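Local coordinates for protein Lmaj004091aaa (Leishmania major, PDB 1XTP) that probably methylates the alpha-amino group at the N terminus of target proteins that begin with an X-Pro-Lys motif, using S-adenosyl-L-methionine as methyl donor, at residues A[20-25]-A[204-209]; A[93-98]-A[158-163]; A[72-77]-A[240-245]. One frame throughout, in Å; residues are numbered along the deposited sequence.

Contact 1 (A[20-25]-A[204-209]); sequences RDTNGK and RFLVDK
R20 and L206 project together from one face of a two-strand parallel pairing, and CD1 of L206 lies against one face of the R20 guanidinium, over its centre, 3.8 Å from its CZ. R204 comes in across the R20 chain rather than along it, its NH2 4.0 Å from R20 CB; the two guanidinium planes are nearly coplanar, 10° apart, yet do not stack. On the other face D21 and V207 meet CB to CB at 3.8 Å. K209 folds back and lays its CG 3.7 Å from D21 CB, while its NZ goes on to a salt bridge with E37.

The backbone ladder runs from R20 N to F205 O, from V207 N to R20 O at 2.9 Å, and from T22 N to V207 O. Past it the T22 hydroxyl takes over: with OG1 between the backbone N and the carbonyl carbon (chi1 47°), it accepts K209 N at 3.0 Å in a nearly straight bond of 175°. D21 OD1 gathers the turn that follows, accepting K25 N at 3.1 Å and, more weakly, N23 N and G24 N.

In the small mixed sheet, strands 19-21 and 205-208 are the central pair, flanked by 26-27 and 213-215, with helix 30-37 packed against F205 and V207.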
loop_
_atom_site.group_PDB
_atom_site.type_symbol
_atom_site.label_atom_id
_atom_site.label_comp_id
_atom_site.label_asym_id
_atom_site.label_seq_id
_atom_site.Cartn_x
_atom_site.Cartn_y
_atom_site.Cartn_z
ATOM N N ARG A 20 -11.035 10.029 -12.921
ATOM C CA ARG A 20 -10.685 11.398 -13.154
ATOM C C ARG A 20 -9.444 11.726 -12.344
ATOM O O ARG A 20 -9.041 10.958 -11.473
ATOM C CB ARG A 20 -11.843 12.305 -12.719
ATOM C CG ARG A 20 -12.127 12.288 -11.202
ATOM C CD ARG A 20 -13.228 13.261 -10.829
ATOM N NE ARG A 20 -13.244 13.565 -9.393
ATOM C CZ ARG A 20 -12.589 14.575 -8.806
ATOM N NH1 ARG A 20 -11.834 15.432 -9.515
ATOM N NH2 ARG A 20 -12.688 14.731 -7.489
ATOM N N ASP A 21 -8.842 12.871 -12.624
ATOM C CA ASP A 21 -7.801 13.381 -11.737
ATOM C C ASP A 21 -8.287 14.551 -10.906
ATOM O O ASP A 21 -9.384 15.052 -11.091
ATOM C CB ASP A 21 -6.507 13.688 -12.508
ATOM C CG ASP A 21 -6.594 14.913 -13.399
ATOM O OD1 ASP A 21 -7.342 15.854 -13.089
ATOM O OD2 ASP A 21 -5.834 14.953 -14.403
ATOM N N THR A 22 -7.436 14.998 -9.996
ATOM C CA THR A 22 -7.781 16.045 -9.069
ATOM C C THR A 22 -7.850 17.423 -9.719
ATOM O O THR A 22 -8.400 18.345 -9.120
ATOM C CB THR A 22 -6.829 16.034 -7.835
ATOM O OG1 THR A 22 -5.462 15.933 -8.256
ATOM C CG2 THR A 22 -7.146 14.836 -6.933
ATOM N N ASN A 23 -7.325 17.571 -10.944
ATOM C CA ASN A 23 -7.530 18.813 -11.695
ATOM C C ASN A 23 -8.866 18.841 -12.451
ATOM O O ASN A 23 -9.330 19.916 -12.899
ATOM C CB ASN A 23 -6.363 19.097 -12.659
ATOM C CG ASN A 23 -5.048 19.272 -11.930
ATOM O OD1 ASN A 23 -4.993 19.840 -10.833
ATOM N ND2 ASN A 23 -3.979 18.755 -12.526
ATOM N N GLY A 24 -9.464 17.659 -12.587
ATOM C CA GLY A 24 -10.768 17.507 -13.209
ATOM C C GLY A 24 -10.758 16.893 -14.590
ATOM O O GLY A 24 -11.777 16.859 -15.254
ATOM N N LYS A 25 -9.618 16.424 -15.052
ATOM C CA LYS A 25 -9.585 15.677 -16.312
ATOM C C LYS A 25 -10.238 14.321 -16.084
ATOM O O LYS A 25 -9.996 13.662 -15.067
ATOM C CB LYS A 25 -8.153 15.506 -16.799
ATOM C CG LYS A 25 -8.041 14.817 -18.161
ATOM C CD LYS A 25 -6.591 14.599 -18.575
ATOM C CE LYS A 25 -6.527 13.684 -19.789
ATOM N NZ LYS A 25 -5.136 13.428 -20.264
ATOM N N ARG A 204 -15.166 4.449 -9.294
ATOM C CA ARG A 204 -14.280 5.238 -10.164
ATOM C C ARG A 204 -12.992 5.573 -9.434
ATOM O O ARG A 204 -12.976 5.656 -8.203
ATOM C CB ARG A 204 -14.975 6.517 -10.638
ATOM C CG ARG A 204 -16.140 6.250 -11.541
ATOM C CD ARG A 204 -16.887 7.508 -11.890
ATOM N NE ARG A 204 -16.209 8.333 -12.903
ATOM C CZ ARG A 204 -15.630 9.528 -12.693
ATOM N NH1 ARG A 204 -15.605 10.102 -11.485
ATOM N NH2 ARG A 204 -15.073 10.170 -13.724
ATOM N N PHE A 205 -11.911 5.756 -10.188
ATOM C CA PHE A 205 -10.620 6.084 -9.597
ATOM C C PHE A 205 -10.411 7.577 -9.586
ATOM O O PHE A 205 -11.118 8.316 -10.275
ATOM C CB PHE A 205 -9.455 5.406 -10.323
ATOM C CG PHE A 205 -9.283 5.825 -11.773
ATOM C CD1 PHE A 205 -8.607 6.975 -12.106
ATOM C CD2 PHE A 205 -9.781 5.027 -12.801
ATOM C CE1 PHE A 205 -8.430 7.338 -13.429
ATOM C CE2 PHE A 205 -9.624 5.388 -14.118
ATOM C CZ PHE A 205 -8.960 6.541 -14.444
ATOM N N LEU A 206 -9.429 7.989 -8.786
ATOM C CA LEU A 206 -9.024 9.382 -8.659
ATOM C C LEU A 206 -7.511 9.432 -8.661
ATOM O O LEU A 206 -6.879 8.996 -7.692
ATOM C CB LEU A 206 -9.559 10.006 -7.362
ATOM C CG LEU A 206 -9.172 11.472 -7.097
ATOM C CD1 LEU A 206 -9.570 12.356 -8.235
ATOM C CD2 LEU A 206 -9.822 11.985 -5.820
ATOM N N VAL A 207 -6.947 9.943 -9.755
ATOM C CA VAL A 207 -5.520 10.282 -9.821
ATOM C C VAL A 207 -5.252 11.599 -9.045
ATOM O O VAL A 207 -5.808 12.671 -9.353
ATOM C CB VAL A 207 -5.004 10.413 -11.277
ATOM C CG1 VAL A 207 -3.534 10.800 -11.310
ATOM C CG2 VAL A 207 -5.205 9.114 -12.049
ATOM N N ASP A 208 -4.398 11.496 -8.039
ATOM C CA ASP A 208 -3.923 12.671 -7.304
ATOM C C ASP A 208 -2.705 13.252 -8.047
ATOM O O ASP A 208 -1.624 12.647 -8.098
ATOM C CB ASP A 208 -3.571 12.294 -5.864
ATOM C CG ASP A 208 -3.272 13.519 -4.989
ATOM O OD1 ASP A 208 -2.734 14.522 -5.497
ATOM O OD2 ASP A 208 -3.563 13.473 -3.784
ATOM N N LYS A 209 -2.901 14.422 -8.640
ATOM C CA LYS A 209 -1.866 15.065 -9.436
ATOM C C LYS A 209 -0.867 15.803 -8.566
ATOM O O LYS A 209 0.084 16.356 -9.078
ATOM C CB LYS A 209 -2.486 16.053 -10.417
ATOM C CG LYS A 209 -3.451 15.400 -11.426
ATOM C CD LYS A 209 -2.764 14.485 -12.412
ATOM C CE LYS A 209 -1.873 15.226 -13.404
ATOM N NZ LYS A 209 -1.068 14.252 -14.169
#

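Contact 2 (A[93-98]-A[158-163]); sequences GTSRAL and TYDLIV
Strands 96-100 and 159-165 are neighbouring parallel strands at the centre of the Rossmann-like sheet of a class I S-adenosyl-methionine-dependent methyltransferase, and this contact is the beginning of their pairing. A97 faces L161 and L98 faces I162, with L98 N bonded to L161 O and V163 N to L98 O at 2.8 Å. Before the regular ladder starts, the chain turns a corner at D160, and R96 O accepts two N-H groups, from D160 N at 2.7 Å and from L161 N at 3.3 Å.

The Y159 ring is held between two aliphatic groups. L98 CB lies over one face, 3.7 Å from the ring centroid and 14° off the normal, a CH-pi contact; T158 CG2 from the preceding residue lies over the opposite face. The extended R96 chain (CG roughly anti to the backbone N, chi1 -152°) slants past the ring, its CG out of the ring plane on the T158 side and 3.8 Å from Y159 CE1. Both polar ends converge on D120 of the adjacent strand 118-123: R96 NH2 by a salt bridge, Y159 OH by a hydrogen bond.

Just before the strands pair, D160 OD2 uses its anti lone pair to accept S95 N at 2.8 Å, while OD1 is hydrogen-bonded to T188 OG1. D160 CB packs 3.5 Å from G93 C. One water bridges G93 O and D160 O.

The shared D120 probably balances the arginine charge beside the buried tyrosine, and two partners on separate oxygens should restrict rotation of the D160 carboxylate.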
loop_
_atom_site.group_PDB
_atom_site.type_symbol
_atom_site.label_atom_id
_atom_site.label_comp_id
_atom_site.label_asym_id
_atom_site.label_seq_id
_atom_site.Cartn_x
_atom_site.Cartn_y
_atom_site.Cartn_z
ATOM N N GLY A 93 1.447 -16.641 10.881
ATOM C CA GLY A 93 2.734 -16.865 11.534
ATOM C C GLY A 93 3.178 -15.608 12.268
ATOM O O GLY A 93 2.626 -14.548 12.048
ATOM N N THR A 94 4.186 -15.725 13.129
ATOM C CA THR A 94 4.635 -14.584 13.946
ATOM C C THR A 94 6.164 -14.354 13.916
ATOM O O THR A 94 6.692 -13.662 14.783
ATOM C CB THR A 94 4.169 -14.745 15.446
ATOM O OG1 THR A 94 4.642 -15.994 15.974
ATOM C CG2 THR A 94 2.648 -14.674 15.571
ATOM N N SER A 95 6.877 -14.903 12.929
ATOM C CA SER A 95 8.341 -14.752 12.901
ATOM C C SER A 95 8.804 -13.499 12.211
ATOM O O SER A 95 9.315 -12.589 12.871
ATOM C CB SER A 95 9.027 -15.947 12.262
ATOM O OG SER A 95 8.770 -17.064 13.053
ATOM N N ARG A 96 8.644 -13.448 10.897
ATOM C CA ARG A 96 9.189 -12.348 10.129
ATOM C C ARG A 96 8.129 -11.505 9.396
ATOM O O ARG A 96 7.245 -12.036 8.713
ATOM C CB ARG A 96 10.235 -12.876 9.151
ATOM C CG ARG A 96 11.287 -11.835 8.824
ATOM C CD ARG A 96 12.396 -12.354 7.980
ATOM N NE ARG A 96 13.425 -11.326 7.894
ATOM C CZ ARG A 96 14.514 -11.263 8.661
ATOM N NH1 ARG A 96 14.804 -12.214 9.557
ATOM N NH2 ARG A 96 15.352 -10.242 8.500
ATOM N N ALA A 97 8.239 -10.186 9.537
ATOM C CA ALA A 97 7.380 -9.238 8.831
ATOM C C ALA A 97 8.196 -8.313 7.920
ATOM O O ALA A 97 9.397 -8.169 8.095
ATOM C CB ALA A 97 6.575 -8.407 9.818
ATOM N N LEU A 98 7.503 -7.705 6.956
ATOM C CA LEU A 98 8.057 -6.714 6.034
ATOM C C LEU A 98 7.071 -5.549 5.920
ATOM O O LEU A 98 5.885 -5.740 5.607
ATOM C CB LEU A 98 8.303 -7.319 4.645
ATOM C CG LEU A 98 8.746 -6.372 3.519
ATOM C CD1 LEU A 98 10.091 -5.704 3.778
ATOM C CD2 LEU A 98 8.778 -7.112 2.162
ATOM N N THR A 158 9.605 -16.395 3.034
ATOM C CA THR A 158 10.317 -15.671 4.094
ATOM C C THR A 158 9.413 -15.003 5.116
ATOM O O THR A 158 9.686 -15.045 6.318
ATOM C CB THR A 158 11.247 -14.605 3.461
ATOM O OG1 THR A 158 12.252 -15.267 2.708
ATOM C CG2 THR A 158 11.941 -13.749 4.502
ATOM N N TYR A 159 8.356 -14.354 4.650
ATOM C CA TYR A 159 7.548 -13.514 5.525
ATOM C C TYR A 159 6.215 -14.117 5.974
ATOM O O TYR A 159 5.451 -14.677 5.171
ATOM C CB TYR A 159 7.319 -12.172 4.859
ATOM C CG TYR A 159 8.588 -11.400 4.676
ATOM C CD1 TYR A 159 9.219 -10.801 5.763
ATOM C CD2 TYR A 159 9.171 -11.273 3.419
ATOM C CE1 TYR A 159 10.393 -10.087 5.588
ATOM C CE2 TYR A 159 10.363 -10.563 3.233
ATOM C CZ TYR A 159 10.968 -9.972 4.319
ATOM O OH TYR A 159 12.142 -9.247 4.143
ATOM N N ASP A 160 5.951 -13.987 7.273
ATOM C CA ASP A 160 4.653 -14.312 7.849
ATOM C C ASP A 160 3.662 -13.126 7.695
ATOM O O ASP A 160 2.437 -13.319 7.684
ATOM C CB ASP A 160 4.813 -14.705 9.315
ATOM C CG ASP A 160 5.610 -15.987 9.501
ATOM O OD1 ASP A 160 5.498 -16.907 8.674
ATOM O OD2 ASP A 160 6.326 -16.098 10.506
ATOM N N LEU A 161 4.177 -11.907 7.558
ATOM C CA LEU A 161 3.300 -10.791 7.195
ATOM C C LEU A 161 4.011 -9.823 6.283
ATOM O O LEU A 161 5.177 -9.547 6.483
ATOM C CB LEU A 161 2.786 -10.069 8.434
ATOM C CG LEU A 161 1.505 -9.242 8.221
ATOM C CD1 LEU A 161 0.243 -10.135 8.126
ATOM C CD2 LEU A 161 1.345 -8.202 9.325
ATOM N N ILE A 162 3.306 -9.354 5.255
ATOM C CA ILE A 162 3.815 -8.330 4.349
ATOM C C ILE A 162 2.801 -7.196 4.327
ATOM O O ILE A 162 1.697 -7.330 3.803
ATOM C CB ILE A 162 4.063 -8.874 2.925
ATOM C CG1 ILE A 162 5.087 -10.009 2.966
ATOM C CG2 ILE A 162 4.532 -7.742 1.985
ATOM C CD1 ILE A 162 5.337 -10.666 1.637
ATOM N N VAL A 163 3.206 -6.084 4.921
ATOM C CA VAL A 163 2.361 -4.926 5.106
ATOM C C VAL A 163 2.476 -3.934 3.930
ATOM O O VAL A 163 3.553 -3.486 3.610
ATOM C CB VAL A 163 2.744 -4.217 6.433
ATOM C CG1 VAL A 163 1.913 -2.968 6.625
ATOM C CG2 VAL A 163 2.540 -5.184 7.584
HETATM O O HOH W 1 1.144 -13.131 10.177
HETATM O O HOH W 2 8.723 -15.520 8.614
#

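Contact 3 (A[72-77]-A[240-245]); sequences DHVHDV and EWPTDL
V74 presses against the six-membered end of the W241 indole, its CB only 3.5 Å from W241 CH2, and this is the tight part of the contact. The approach is oblique. A chi1 of -163° swings the indole away from its own backbone N, so the tryptophan reaches across from its loop and brings its CZ3-CH2 side to V74, close to the start of helix 75-87. V77, one turn further on, meets the neighbouring CE3-CZ3 edge at right angles, its CG1 near the ring plane and 3.9 Å from W241 CZ3. The indole is also backed from its own segment: P242 CD and L245 CD1 both lie over one of its faces. These two residues reach V74 as well, though less closely, with V74 CG1 4.0 Å from P242 CG and 4.1 Å from L245 CD1.

The other side is looser and more open to solvent. V77 CG2 lies 3.9 Å from E240 CB, a contact made by the aliphatic root of a glutamate that is itself exposed, and 3.7 Å from E240 O. The two segments meet by van der Waals contact, and W241 NE1 makes a weak hydrogen bond to F246 O.

H75, on the side of the helix turned from the loop, bonds through ND1 to R106, a predicted cofactor-binding residue, and W241 also touches W166. Through W241, the loop between strands 232-237 and 248-253 packs on the N-terminal end of helix 75-87, with the V74 side chain about 9 Å from the bound S-adenosyl-L-homoselenocysteine; those two strands are the antiparallel pair that ends the sheet of class I methyltransferases.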
loop_
_atom_site.group_PDB
_atom_site.type_symbol
_atom_site.label_atom_id
_atom_site.label_comp_id
_atom_site.label_asym_id
_atom_site.label_seq_id
_atom_site.Cartn_x
_atom_site.Cartn_y
_atom_site.Cartn_z
ATOM N N ASP A 72 -2.557 13.410 11.982
ATOM C CA ASP A 72 -1.876 12.696 13.073
ATOM C C ASP A 72 -2.815 11.890 13.981
ATOM O O ASP A 72 -2.445 10.831 14.492
ATOM C CB ASP A 72 -1.127 13.701 13.972
ATOM C CG ASP A 72 -0.196 14.616 13.204
ATOM O OD1 ASP A 72 -0.439 14.887 12.004
ATOM O OD2 ASP A 72 0.786 15.083 13.813
ATOM N N HIS A 73 -4.010 12.420 14.197
ATOM C CA HIS A 73 -4.929 11.900 15.203
ATOM C C HIS A 73 -5.641 10.637 14.789
ATOM O O HIS A 73 -6.339 10.049 15.594
ATOM C CB HIS A 73 -5.946 12.972 15.581
ATOM C CG HIS A 73 -5.322 14.163 16.235
ATOM N ND1 HIS A 73 -4.521 14.057 17.353
ATOM C CD2 HIS A 73 -5.349 15.480 15.915
ATOM C CE1 HIS A 73 -4.092 15.258 17.701
ATOM N NE2 HIS A 73 -4.581 16.139 16.846
ATOM N N VAL A 74 -5.461 10.200 13.547
ATOM C CA VAL A 74 -6.026 8.913 13.117
ATOM C C VAL A 74 -5.132 7.724 13.447
ATOM O O VAL A 74 -5.516 6.566 13.217
ATOM C CB VAL A 74 -6.309 8.869 11.603
ATOM C CG1 VAL A 74 -7.329 9.929 11.223
ATOM C CG2 VAL A 74 -5.008 8.985 10.776
ATOM N N HIS A 75 -3.943 8.012 13.969
ATOM C CA HIS A 75 -2.934 6.992 14.211
ATOM C C HIS A 75 -3.429 5.873 15.124
ATOM O O HIS A 75 -3.404 4.689 14.753
ATOM C CB HIS A 75 -1.678 7.639 14.799
ATOM C CG HIS A 75 -0.647 6.648 15.218
ATOM N ND1 HIS A 75 0.131 5.959 14.315
ATOM C CD2 HIS A 75 -0.305 6.182 16.443
ATOM C CE1 HIS A 75 0.932 5.137 14.966
ATOM N NE2 HIS A 75 0.684 5.250 16.259
ATOM N N ASP A 76 -3.906 6.251 16.301
ATOM C CA ASP A 76 -4.281 5.266 17.327
ATOM C C ASP A 76 -5.361 4.297 16.853
ATOM O O ASP A 76 -5.230 3.089 17.025
ATOM C CB ASP A 76 -4.741 5.962 18.621
ATOM C CG ASP A 76 -3.606 6.671 19.352
ATOM O OD1 ASP A 76 -2.444 6.202 19.278
ATOM O OD2 ASP A 76 -3.886 7.697 20.012
ATOM N N VAL A 77 -6.410 4.836 16.252
ATOM C CA VAL A 77 -7.478 4.010 15.693
ATOM C C VAL A 77 -6.969 3.116 14.552
ATOM O O VAL A 77 -7.315 1.933 14.490
ATOM C CB VAL A 77 -8.710 4.862 15.256
ATOM C CG1 VAL A 77 -8.343 5.834 14.153
ATOM C CG2 VAL A 77 -9.854 3.968 14.779
ATOM N N GLU A 240 -14.700 3.101 13.165
ATOM C CA GLU A 240 -14.414 4.351 13.857
ATOM C C GLU A 240 -13.516 5.290 13.030
ATOM O O GLU A 240 -12.720 6.061 13.581
ATOM C CB GLU A 240 -13.779 4.047 15.215
ATOM C CG GLU A 240 -13.998 5.141 16.240
ATOM C CD GLU A 240 -13.341 4.832 17.570
ATOM O OE1 GLU A 240 -13.264 3.647 17.943
ATOM O OE2 GLU A 240 -12.896 5.778 18.240
ATOM N N TRP A 241 -13.652 5.214 11.709
ATOM C CA TRP A 241 -12.855 6.025 10.799
ATOM C C TRP A 241 -13.619 7.332 10.546
ATOM O O TRP A 241 -14.833 7.286 10.351
ATOM C CB TRP A 241 -12.611 5.266 9.495
ATOM C CG TRP A 241 -11.501 5.830 8.681
ATOM C CD1 TRP A 241 -11.581 6.295 7.411
ATOM C CD2 TRP A 241 -10.130 5.977 9.076
ATOM N NE1 TRP A 241 -10.354 6.739 6.986
ATOM C CE2 TRP A 241 -9.444 6.560 7.993
ATOM C CE3 TRP A 241 -9.417 5.691 10.255
ATOM C CZ2 TRP A 241 -8.072 6.857 8.041
ATOM C CZ3 TRP A 241 -8.065 5.983 10.300
ATOM C CH2 TRP A 241 -7.407 6.568 9.202
ATOM N N PRO A 242 -12.923 8.495 10.602
ATOM C CA PRO A 242 -13.594 9.768 10.353
ATOM C C PRO A 242 -14.345 9.765 9.035
ATOM O O PRO A 242 -13.845 9.317 8.014
ATOM C CB PRO A 242 -12.453 10.793 10.330
ATOM C CG PRO A 242 -11.365 10.168 11.111
ATOM C CD PRO A 242 -11.492 8.686 10.912
ATOM N N THR A 243 -15.550 10.299 9.091
ATOM C CA THR A 243 -16.554 10.118 8.063
ATOM C C THR A 243 -16.232 10.923 6.806
ATOM O O THR A 243 -16.628 10.566 5.704
ATOM C CB THR A 243 -17.920 10.487 8.651
ATOM O OG1 THR A 243 -18.944 9.867 7.885
ATOM C CG2 THR A 243 -18.128 11.990 8.685
ATOM N N ASP A 244 -15.478 11.991 6.998
ATOM C CA ASP A 244 -15.042 12.874 5.926
ATOM C C ASP A 244 -13.873 12.338 5.115
ATOM O O ASP A 244 -13.570 12.880 4.054
ATOM C CB ASP A 244 -14.651 14.248 6.507
ATOM C CG ASP A 244 -13.585 14.148 7.606
ATOM O OD1 ASP A 244 -13.435 13.063 8.208
ATOM O OD2 ASP A 244 -12.907 15.158 7.881
ATOM N N LEU A 245 -13.191 11.309 5.605
ATOM C CA LEU A 245 -12.068 10.738 4.865
ATOM C C LEU A 245 -12.535 9.616 3.954
ATOM O O LEU A 245 -13.621 9.078 4.133
ATOM C CB LEU A 245 -11.020 10.202 5.834
ATOM C CG LEU A 245 -10.526 11.194 6.893
ATOM C CD1 LEU A 245 -9.639 10.481 7.875
ATOM C CD2 LEU A 245 -9.780 12.356 6.240
#

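From the N terminus, strand 19-21 is the first element used: contact 1 closes a long loop when 204-209 returns beside it, joining early and late strands in one small sheet. Within that span, the helix start at 72-77 opens contact 3, which closes only at 240-245, so contacts 1 and 3 cross. Helix 75-87 leads directly into strand 96-100, and contact 2, joining 93-98 to 158-163, closes the shortest loop, lying wholly inside the spans of the other two. Contacts 1 and 2 lie on opposite sides of the chain's centre, their centres about 34 Å apart; contact 2 belongs to the central sheet, and contact 3 links a helix to that sheet's last hairpin.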